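Local coordinates for SAM-dependent methyltransferase (Exiguobacterium sibiricum 255-15, PDB 3D2L), which probably transfers a methyl group from S-adenosylmethionine to an acceptor substrate, at residues A[98-103]-A[125-130]. Residues are numbered along the deposited sequence; the frame is centred on the assembly and turned at random.
With MG (magnesium ion), chain E.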
ATOM      1  N   ASP A  98     -13.110 -11.821  -3.957  1.00 31.99           N
ATOM      2  CA  ASP A  98     -14.017 -10.900  -4.581  1.00 31.28           C
ATOM      3  C   ASP A  98     -13.372  -9.575  -4.881  1.00 29.90           C
ATOM      4  O   ASP A  98     -13.879  -8.841  -5.710  1.00 29.25           O
ATOM      5  CB  ASP A  98     -15.186 -10.637  -3.638  1.00 29.40           C
ATOM      6  CG  ASP A  98     -15.881 -11.902  -3.227  1.00 35.28           C
ATOM      7  OD1 ASP A  98     -16.362 -12.602  -4.128  1.00 37.35           O
ATOM      8  OD2 ASP A  98     -15.967 -12.180  -2.007  1.00 33.91           O
ATOM      9  N   ALA A  99     -12.320  -9.218  -4.145  1.00 29.98           N
ATOM     10  CA  ALA A  99     -11.620  -7.953  -4.379  1.00 27.90           C
ATOM     11  C   ALA A  99     -10.173  -8.048  -3.940  1.00 30.17           C
ATOM     12  O   ALA A  99      -9.822  -8.844  -3.038  1.00 28.29           O
ATOM     13  CB  ALA A  99     -12.328  -6.759  -3.640  1.00 27.43           C
ATOM     14  N   ILE A 100      -9.337  -7.257  -4.609  1.00 27.98           N
ATOM     15  CA  ILE A 100      -7.928  -7.084  -4.266  1.00 28.93           C
ATOM     16  C   ILE A 100      -7.706  -5.628  -3.924  1.00 28.28           C
ATOM     17  O   ILE A 100      -8.121  -4.733  -4.668  1.00 29.71           O
ATOM     18  CB  ILE A 100      -6.976  -7.555  -5.434  1.00 26.66           C
ATOM     19  CG1 ILE A 100      -7.048  -9.056  -5.587  1.00 29.39           C
ATOM     20  CG2 ILE A 100      -5.506  -7.121  -5.208  1.00 29.29           C
ATOM     21  CD1 ILE A 100      -6.403  -9.503  -6.892  1.00 28.03           C
ATOM     22  N   THR A 101      -7.070  -5.373  -2.772  1.00 28.31           N
ATOM     23  CA  THR A 101      -6.735  -4.031  -2.380  1.00 28.24           C
ATOM     24  C   THR A 101      -5.219  -3.867  -2.319  1.00 27.98           C
ATOM     25  O   THR A 101      -4.497  -4.713  -1.784  1.00 28.46           O
ATOM     26  CB  THR A 101      -7.390  -3.606  -1.017  1.00 29.75           C
ATOM     27  OG1 THR A 101      -7.068  -4.565   0.014  1.00 29.99           O
ATOM     28  CG2 THR A 101      -8.908  -3.525  -1.188  1.00 27.53           C
ATOM     29  N   ILE A 102      -4.749  -2.739  -2.834  1.00 27.59           N
ATOM     30  CA  ILE A 102      -3.321  -2.419  -2.812  1.00 28.98           C
ATOM     31  C   ILE A 102      -3.262  -0.988  -2.346  1.00 30.65           C
ATOM     32  O   ILE A 102      -3.296  -0.038  -3.123  1.00 30.85           O
ATOM     33  CB  ILE A 102      -2.635  -2.580  -4.180  1.00 28.72           C
ATOM     34  CG1 ILE A 102      -3.101  -3.841  -4.889  1.00 29.65           C
ATOM     35  CG2 ILE A 102      -1.147  -2.581  -3.983  1.00 25.19           C
ATOM     36  CD1 ILE A 102      -2.323  -4.098  -6.190  1.00 30.05           C
ATOM     37  N   LEU A 103      -3.147  -0.850  -1.041  1.00 32.73           N
ATOM     38  CA  LEU A 103      -3.349   0.418  -0.385  1.00 31.20           C
ATOM     39  C   LEU A 103      -2.121   1.156   0.069  1.00 32.57           C
ATOM     40  O   LEU A 103      -1.033   0.590   0.186  1.00 31.76           O
ATOM     41  CB  LEU A 103      -4.265   0.181   0.835  1.00 30.21           C
ATOM     42  CG  LEU A 103      -5.588  -0.533   0.617  1.00 29.75           C
ATOM     43  CD1 LEU A 103      -6.289  -0.697   1.991  1.00 29.62           C
ATOM     44  CD2 LEU A 103      -6.470   0.213  -0.358  1.00 31.56           C
ATOM     45  N   ARG A 125      -5.998 -12.751 -12.736  1.00 30.68           N
ATOM     46  CA  ARG A 125      -6.092 -14.202 -12.643  1.00 29.34           C
ATOM     47  C   ARG A 125      -6.770 -14.642 -11.358  1.00 30.78           C
ATOM     48  O   ARG A 125      -7.410 -15.674 -11.346  1.00 32.22           O
ATOM     49  CB  ARG A 125      -4.724 -14.871 -12.729  1.00 29.03           C
ATOM     50  CG  ARG A 125      -4.118 -14.869 -14.100  1.00 25.98           C
ATOM     51  CD  ARG A 125      -2.960 -15.807 -14.186  1.00 26.92           C
ATOM     52  NE  ARG A 125      -1.909 -15.466 -13.243  1.00 27.17           N
ATOM     53  CZ  ARG A 125      -0.912 -14.604 -13.441  1.00 28.28           C
ATOM     54  NH1 ARG A 125      -0.763 -13.925 -14.573  1.00 29.04           N
ATOM     55  NH2 ARG A 125      -0.029 -14.437 -12.471  1.00 28.10           N
ATOM     56  N   LEU A 126      -6.597 -13.892 -10.292  1.00 32.44           N
ATOM     57  CA  LEU A 126      -7.160 -14.221  -8.975  1.00 35.29           C
ATOM     58  C   LEU A 126      -8.648 -13.826  -8.802  1.00 35.82           C
ATOM     59  O   LEU A 126      -9.344 -14.337  -7.930  1.00 37.71           O
ATOM     60  CB  LEU A 126      -6.351 -13.484  -7.895  1.00 36.89           C
ATOM     61  CG  LEU A 126      -6.103 -14.093  -6.518  1.00 50.42           C
ATOM     62  CD1 LEU A 126      -5.759 -12.963  -5.505  1.00 48.48           C
ATOM     63  CD2 LEU A 126      -7.277 -14.964  -6.011  1.00 51.61           C
ATOM     64  N   LEU A 127      -9.125 -12.877  -9.582  1.00 32.08           N
ATOM     65  CA  LEU A 127     -10.499 -12.429  -9.485  1.00 31.77           C
ATOM     66  C   LEU A 127     -11.341 -13.106 -10.549  1.00 33.47           C
ATOM     67  O   LEU A 127     -10.838 -13.477 -11.608  1.00 36.46           O
ATOM     68  CB  LEU A 127     -10.554 -10.906  -9.728  1.00 30.90           C
ATOM     69  CG  LEU A 127      -9.775  -9.989  -8.792  1.00 32.24           C
ATOM     70  CD1 LEU A 127      -9.547  -8.586  -9.419  1.00 25.59           C
ATOM     71  CD2 LEU A 127     -10.573  -9.926  -7.466  1.00 20.03           C
ATOM     72  N   THR A 128     -12.630 -13.283 -10.285  1.00 36.99           N
ATOM     73  CA  THR A 128     -13.515 -13.741 -11.346  1.00 38.76           C
ATOM     74  C   THR A 128     -14.326 -12.526 -11.794  1.00 38.61           C
ATOM     75  O   THR A 128     -14.094 -11.411 -11.303  1.00 37.20           O
ATOM     76  CB  THR A 128     -14.435 -14.849 -10.904  1.00 42.39           C
ATOM     77  OG1 THR A 128     -15.226 -14.360  -9.823  1.00 42.53           O
ATOM     78  CG2 THR A 128     -13.626 -16.081 -10.477  1.00 43.66           C
ATOM     79  N   ASP A 129     -15.244 -12.757 -12.731  1.00 38.05           N
ATOM     80  CA  ASP A 129     -16.110 -11.732 -13.300  1.00 38.69           C
ATOM     81  C   ASP A 129     -16.759 -10.901 -12.180  1.00 35.10           C
ATOM     82  O   ASP A 129     -17.402 -11.432 -11.267  1.00 36.11           O
ATOM     83  CB  ASP A 129     -17.155 -12.412 -14.223  1.00 37.81           C
ATOM     84  CG  ASP A 129     -18.151 -11.422 -14.875  1.00 43.91           C
ATOM     85  OD1 ASP A 129     -17.835 -10.230 -15.028  1.00 45.89           O
ATOM     86  OD2 ASP A 129     -19.266 -11.861 -15.267  1.00 52.04           O
ATOM     87  N   GLY A 130     -16.582  -9.589 -12.241  1.00 35.37           N
ATOM     88  CA  GLY A 130     -17.171  -8.723 -11.231  1.00 32.33           C
ATOM     89  C   GLY A 130     -16.234  -8.419 -10.078  1.00 32.27           C
ATOM     90  O   GLY A 130     -16.468  -7.510  -9.329  1.00 32.71           O
TER
HETATM   91 MG    MG E 243     -19.047  -8.381 -15.598  1.00 40.38          MG
HETATM   92  O   HOH W   1     -20.255  -9.692 -16.181  1.00 58.74           O
HETATM   93  O   HOH W   2     -17.967  -8.617 -17.196  1.00 35.11           O
HETATM   94  O   HOH W   3     -20.113  -6.724 -16.008  1.00 31.86           O
HETATM   95  O   HOH W   4     -20.058  -8.433 -13.716  1.00 33.44           O
HETATM   96  O   HOH W   5     -17.471  -7.521 -14.590  1.00 32.66           O
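Ile100 pushes the end of its side chain between Leu126 and Leu127, two neighbours at the point where helix 113-126 gives way to extended chain. Its CD1 methyl does most of the touching. Ile100 CD1 lies 3.8 Å from Leu126 CD1 and 3.9 Å from Leu127 CG, and in both pairs the side chains pass each other at a slant. Ile100 CG1 stands anti to the carbonyl carbon and beside the backbone N (chi1 -69°), and the extended second torsion (167°) carries CD1 on to the two leucines. Leu127 CG and CD1 face Ile100 CD1, while Leu127 CD2 turns to the backbone. Leu127 CD2 rests on main chain, 3.8 Å from Ala99 CA and 3.8 Å from Asp98 C. The side chains of Asp98 and Ala99 both start out away from the leucines, so Leu127 meets main chain there. No hydrogen bond joins the two segments, and the contact is apolar. Strand 97-102 lies between strands 36-40 and 131-138 in the mixed seven-stranded sheet of order 3-2-1-4-5-7-6. This is the Rossmann-like fold of class I methyltransferases, and the chain from 103 to 130, with helix 113-126 in it, makes the beta-alpha-beta crossover from strand 97-102 to its parallel neighbour 131-138. Ala123 of that helix and Leu133 of the next strand also touch Ile100. An alanine in place of Ile100 would probably leave Leu126 CD1 and Leu127 CG without their shared methyl partner and open a gap between strand and helix end. Asp98 turns its carboxylate elsewhere, and Asp98 OD2 accepts a hydrogen bond from the backbone N of Arg36. Beyond Leu127 the chain runs out to the surface. There Asp129 OD1 binds a magnesium ion at 2.3 Å, and five waters complete six ligands.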